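Side-chain contact in amino Transferase (Eubacterium rectale, PDB 3ELE), which probably transfers amino groups between amino acids and keto acids with the help of pyridoxal-5'-phosphate, as class I and II aminotransferases do: residues 260-265 with 271-276. Residues are numbered along the deposited sequence; the frame is centred on the assembly and turned at random.
Sequences VLVPDE and ELYAAV
The single aromatic ring between 260-265 and 271-276, that of Tyr-273, meets Val-262 edge-on: CB of Val-262 faces the ring's rim almost level with its plane, 3.9 Å from Tyr-273 CD1, and Val-262 CG2 comes to 4.0 Å from the same CD1. Neither atom lies over a ring face; CG2 sits out of the plane, beyond CD1. The ring is carried there by a chi1 of -168°, with CG opposite the backbone N, and its far end is anchored by a hydrogen bond from the OH to the carbonyl oxygen of Leu-102; Lys-269 adds a cation-pi contact. The other contacts across the segments are between aliphatic side chains. The two methyls of Val-262 serve different partners: CG1, opposite the backbone N at chi1 -176°, approaches Leu-272 CD2 at 4.2 Å, whereas CG2 lies 4.1 Å from Val-276 CG2, the two valine side chains running past one another in opposite senses. Strand 258-261 belongs to the mixed seven-stranded sheet of the large domain of the fold-type I aminotransferases, in which it is antiparallel to both neighbours, and helix 269-282 packs on this sheet soon after the strand ends. Two residues before Val-262, still on the strand, Val-260 CG1 reaches Val-276 CG1 at 4.3 Å. No hydrogen bond links the segments. On the helix, Leu-272 and Ala-275 also pack against Val-4 of the second subunit, while Val-276 touches Ile-114 of helix 108-119.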
ATOM      1  N   VAL A 260      -7.653   9.071  -4.836  1.00 31.43           N
ATOM      2  CA  VAL A 260      -8.561   8.750  -5.920  1.00 32.39           C
ATOM      3  C   VAL A 260      -9.762   9.687  -5.676  1.00 31.47           C
ATOM      4  O   VAL A 260     -10.334   9.718  -4.571  1.00 31.32           O
ATOM      5  CB  VAL A 260      -9.031   7.291  -5.942  1.00 34.02           C
ATOM      6  CG1 VAL A 260     -10.113   7.104  -7.026  1.00 33.17           C
ATOM      7  CG2 VAL A 260      -7.839   6.343  -6.211  1.00 34.94           C
ATOM      8  N   LEU A 261     -10.128  10.442  -6.704  1.00 29.70           N
ATOM      9  CA  LEU A 261     -11.241  11.376  -6.639  1.00 30.50           C
ATOM     10  C   LEU A 261     -12.387  10.745  -7.414  1.00 29.95           C
ATOM     11  O   LEU A 261     -12.215  10.421  -8.601  1.00 30.22           O
ATOM     12  CB  LEU A 261     -10.814  12.698  -7.259  1.00 30.44           C
ATOM     13  CG  LEU A 261     -11.801  13.839  -7.445  1.00 32.04           C
ATOM     14  CD1 LEU A 261     -12.463  14.230  -6.157  1.00 27.55           C
ATOM     15  CD2 LEU A 261     -11.045  15.003  -8.084  1.00 30.52           C
ATOM     16  N   VAL A 262     -13.523  10.541  -6.738  1.00 30.99           N
ATOM     17  CA  VAL A 262     -14.750   9.941  -7.335  1.00 29.94           C
ATOM     18  C   VAL A 262     -15.884  11.013  -7.368  1.00 30.50           C
ATOM     19  O   VAL A 262     -16.595  11.175  -6.371  1.00 29.86           O
ATOM     20  CB  VAL A 262     -15.211   8.678  -6.559  1.00 30.16           C
ATOM     21  CG1 VAL A 262     -16.419   8.022  -7.243  1.00 23.06           C
ATOM     22  CG2 VAL A 262     -14.086   7.650  -6.455  1.00 29.39           C
ATOM     23  N   PRO A 263     -16.075  11.725  -8.509  1.00 30.55           N
ATOM     24  CA  PRO A 263     -17.149  12.751  -8.599  1.00 30.94           C
ATOM     25  C   PRO A 263     -18.563  12.214  -8.390  1.00 31.79           C
ATOM     26  O   PRO A 263     -18.808  11.033  -8.610  1.00 31.54           O
ATOM     27  CB  PRO A 263     -17.008  13.291 -10.041  1.00 29.96           C
ATOM     28  CG  PRO A 263     -15.641  12.912 -10.459  1.00 30.77           C
ATOM     29  CD  PRO A 263     -15.333  11.637  -9.776  1.00 31.61           C
ATOM     30  N   ASP A 264     -19.474  13.088  -7.975  1.00 33.92           N
ATOM     31  CA  ASP A 264     -20.881  12.733  -7.830  1.00 33.78           C
ATOM     32  C   ASP A 264     -21.530  12.438  -9.188  1.00 33.06           C
ATOM     33  O   ASP A 264     -22.444  11.623  -9.245  1.00 32.13           O
ATOM     34  CB  ASP A 264     -21.691  13.825  -7.082  1.00 35.25           C
ATOM     35  CG  ASP A 264     -21.447  13.840  -5.572  1.00 40.53           C
ATOM     36  OD1 ASP A 264     -20.626  13.059  -5.037  1.00 42.45           O
ATOM     37  OD2 ASP A 264     -22.111  14.662  -4.902  1.00 51.08           O
ATOM     38  N   GLU A 265     -21.009  13.036 -10.269  1.00 32.16           N
ATOM     39  CA  GLU A 265     -21.579  12.899 -11.618  1.00 30.84           C
ATOM     40  C   GLU A 265     -21.247  11.602 -12.335  1.00 30.37           C
ATOM     41  O   GLU A 265     -21.694  11.413 -13.451  1.00 30.78           O
ATOM     42  CB  GLU A 265     -21.250  14.114 -12.515  1.00 30.77           C
ATOM     43  CG  GLU A 265     -21.877  15.440 -12.036  1.00 31.48           C
ATOM     44  CD  GLU A 265     -21.262  15.987 -10.758  1.00 30.19           C
ATOM     45  OE1 GLU A 265     -20.064  15.747 -10.512  1.00 34.26           O
ATOM     46  OE2 GLU A 265     -21.968  16.657  -9.994  1.00 32.43           O
ATOM     47  N   GLU A 271     -22.045   3.471  -5.605  1.00 31.06           N
ATOM     48  CA  GLU A 271     -21.588   2.148  -6.055  1.00 31.96           C
ATOM     49  C   GLU A 271     -20.106   2.088  -6.427  1.00 31.92           C
ATOM     50  O   GLU A 271     -19.423   1.110  -6.080  1.00 32.44           O
ATOM     51  CB  GLU A 271     -22.401   1.676  -7.255  1.00 31.22           C
ATOM     52  CG  GLU A 271     -21.986   0.321  -7.811  1.00 32.76           C
ATOM     53  CD  GLU A 271     -22.907  -0.124  -8.902  1.00 35.12           C
ATOM     54  OE1 GLU A 271     -24.078  -0.333  -8.584  1.00 35.44           O
ATOM     55  OE2 GLU A 271     -22.454  -0.258 -10.057  1.00 39.70           O
ATOM     56  N   LEU A 272     -19.653   3.077  -7.195  1.00 32.80           N
ATOM     57  CA  LEU A 272     -18.253   3.166  -7.630  1.00 32.63           C
ATOM     58  C   LEU A 272     -17.331   3.476  -6.457  1.00 32.62           C
ATOM     59  O   LEU A 272     -16.217   2.941  -6.372  1.00 33.27           O
ATOM     60  CB  LEU A 272     -18.088   4.215  -8.745  1.00 34.21           C
ATOM     61  CG  LEU A 272     -16.678   4.378  -9.367  1.00 33.55           C
ATOM     62  CD1 LEU A 272     -16.080   3.053  -9.825  1.00 27.90           C
ATOM     63  CD2 LEU A 272     -16.714   5.395 -10.523  1.00 32.57           C
ATOM     64  N   TYR A 273     -17.770   4.358  -5.564  1.00 32.88           N
ATOM     65  CA  TYR A 273     -16.988   4.680  -4.370  1.00 32.32           C
ATOM     66  C   TYR A 273     -16.871   3.450  -3.472  1.00 31.99           C
ATOM     67  O   TYR A 273     -15.821   3.232  -2.904  1.00 33.44           O
ATOM     68  CB  TYR A 273     -17.586   5.852  -3.618  1.00 33.36           C
ATOM     69  CG  TYR A 273     -16.705   6.432  -2.556  1.00 29.20           C
ATOM     70  CD1 TYR A 273     -15.806   7.445  -2.854  1.00 34.32           C
ATOM     71  CD2 TYR A 273     -16.794   5.995  -1.229  1.00 36.59           C
ATOM     72  CE1 TYR A 273     -14.993   8.013  -1.863  1.00 31.16           C
ATOM     73  CE2 TYR A 273     -15.993   6.563  -0.219  1.00 34.43           C
ATOM     74  CZ  TYR A 273     -15.094   7.571  -0.547  1.00 34.82           C
ATOM     75  OH  TYR A 273     -14.311   8.132   0.440  1.00 32.30           O
ATOM     76  N   ALA A 274     -17.932   2.643  -3.385  1.00 33.15           N
ATOM     77  CA  ALA A 274     -17.904   1.386  -2.630  1.00 32.62           C
ATOM     78  C   ALA A 274     -16.848   0.456  -3.230  1.00 32.61           C
ATOM     79  O   ALA A 274     -16.022  -0.063  -2.481  1.00 34.84           O
ATOM     80  CB  ALA A 274     -19.299   0.711  -2.603  1.00 32.63           C
ATOM     81  N   ALA A 275     -16.817   0.317  -4.568  1.00 30.66           N
ATOM     82  CA  ALA A 275     -15.828  -0.555  -5.258  1.00 28.85           C
ATOM     83  C   ALA A 275     -14.376  -0.054  -5.080  1.00 30.98           C
ATOM     84  O   ALA A 275     -13.446  -0.844  -4.990  1.00 30.41           O
ATOM     85  CB  ALA A 275     -16.167  -0.703  -6.724  1.00 28.13           C
ATOM     86  N   VAL A 276     -14.208   1.263  -5.047  1.00 31.26           N
ATOM     87  CA  VAL A 276     -12.916   1.896  -4.752  1.00 31.42           C
ATOM     88  C   VAL A 276     -12.465   1.478  -3.344  1.00 31.93           C
ATOM     89  O   VAL A 276     -11.401   0.894  -3.220  1.00 32.84           O
ATOM     90  CB  VAL A 276     -12.973   3.416  -4.977  1.00 31.52           C
ATOM     91  CG1 VAL A 276     -11.710   4.148  -4.399  1.00 28.72           C
ATOM     92  CG2 VAL A 276     -13.143   3.686  -6.491  1.00 25.99           C
TER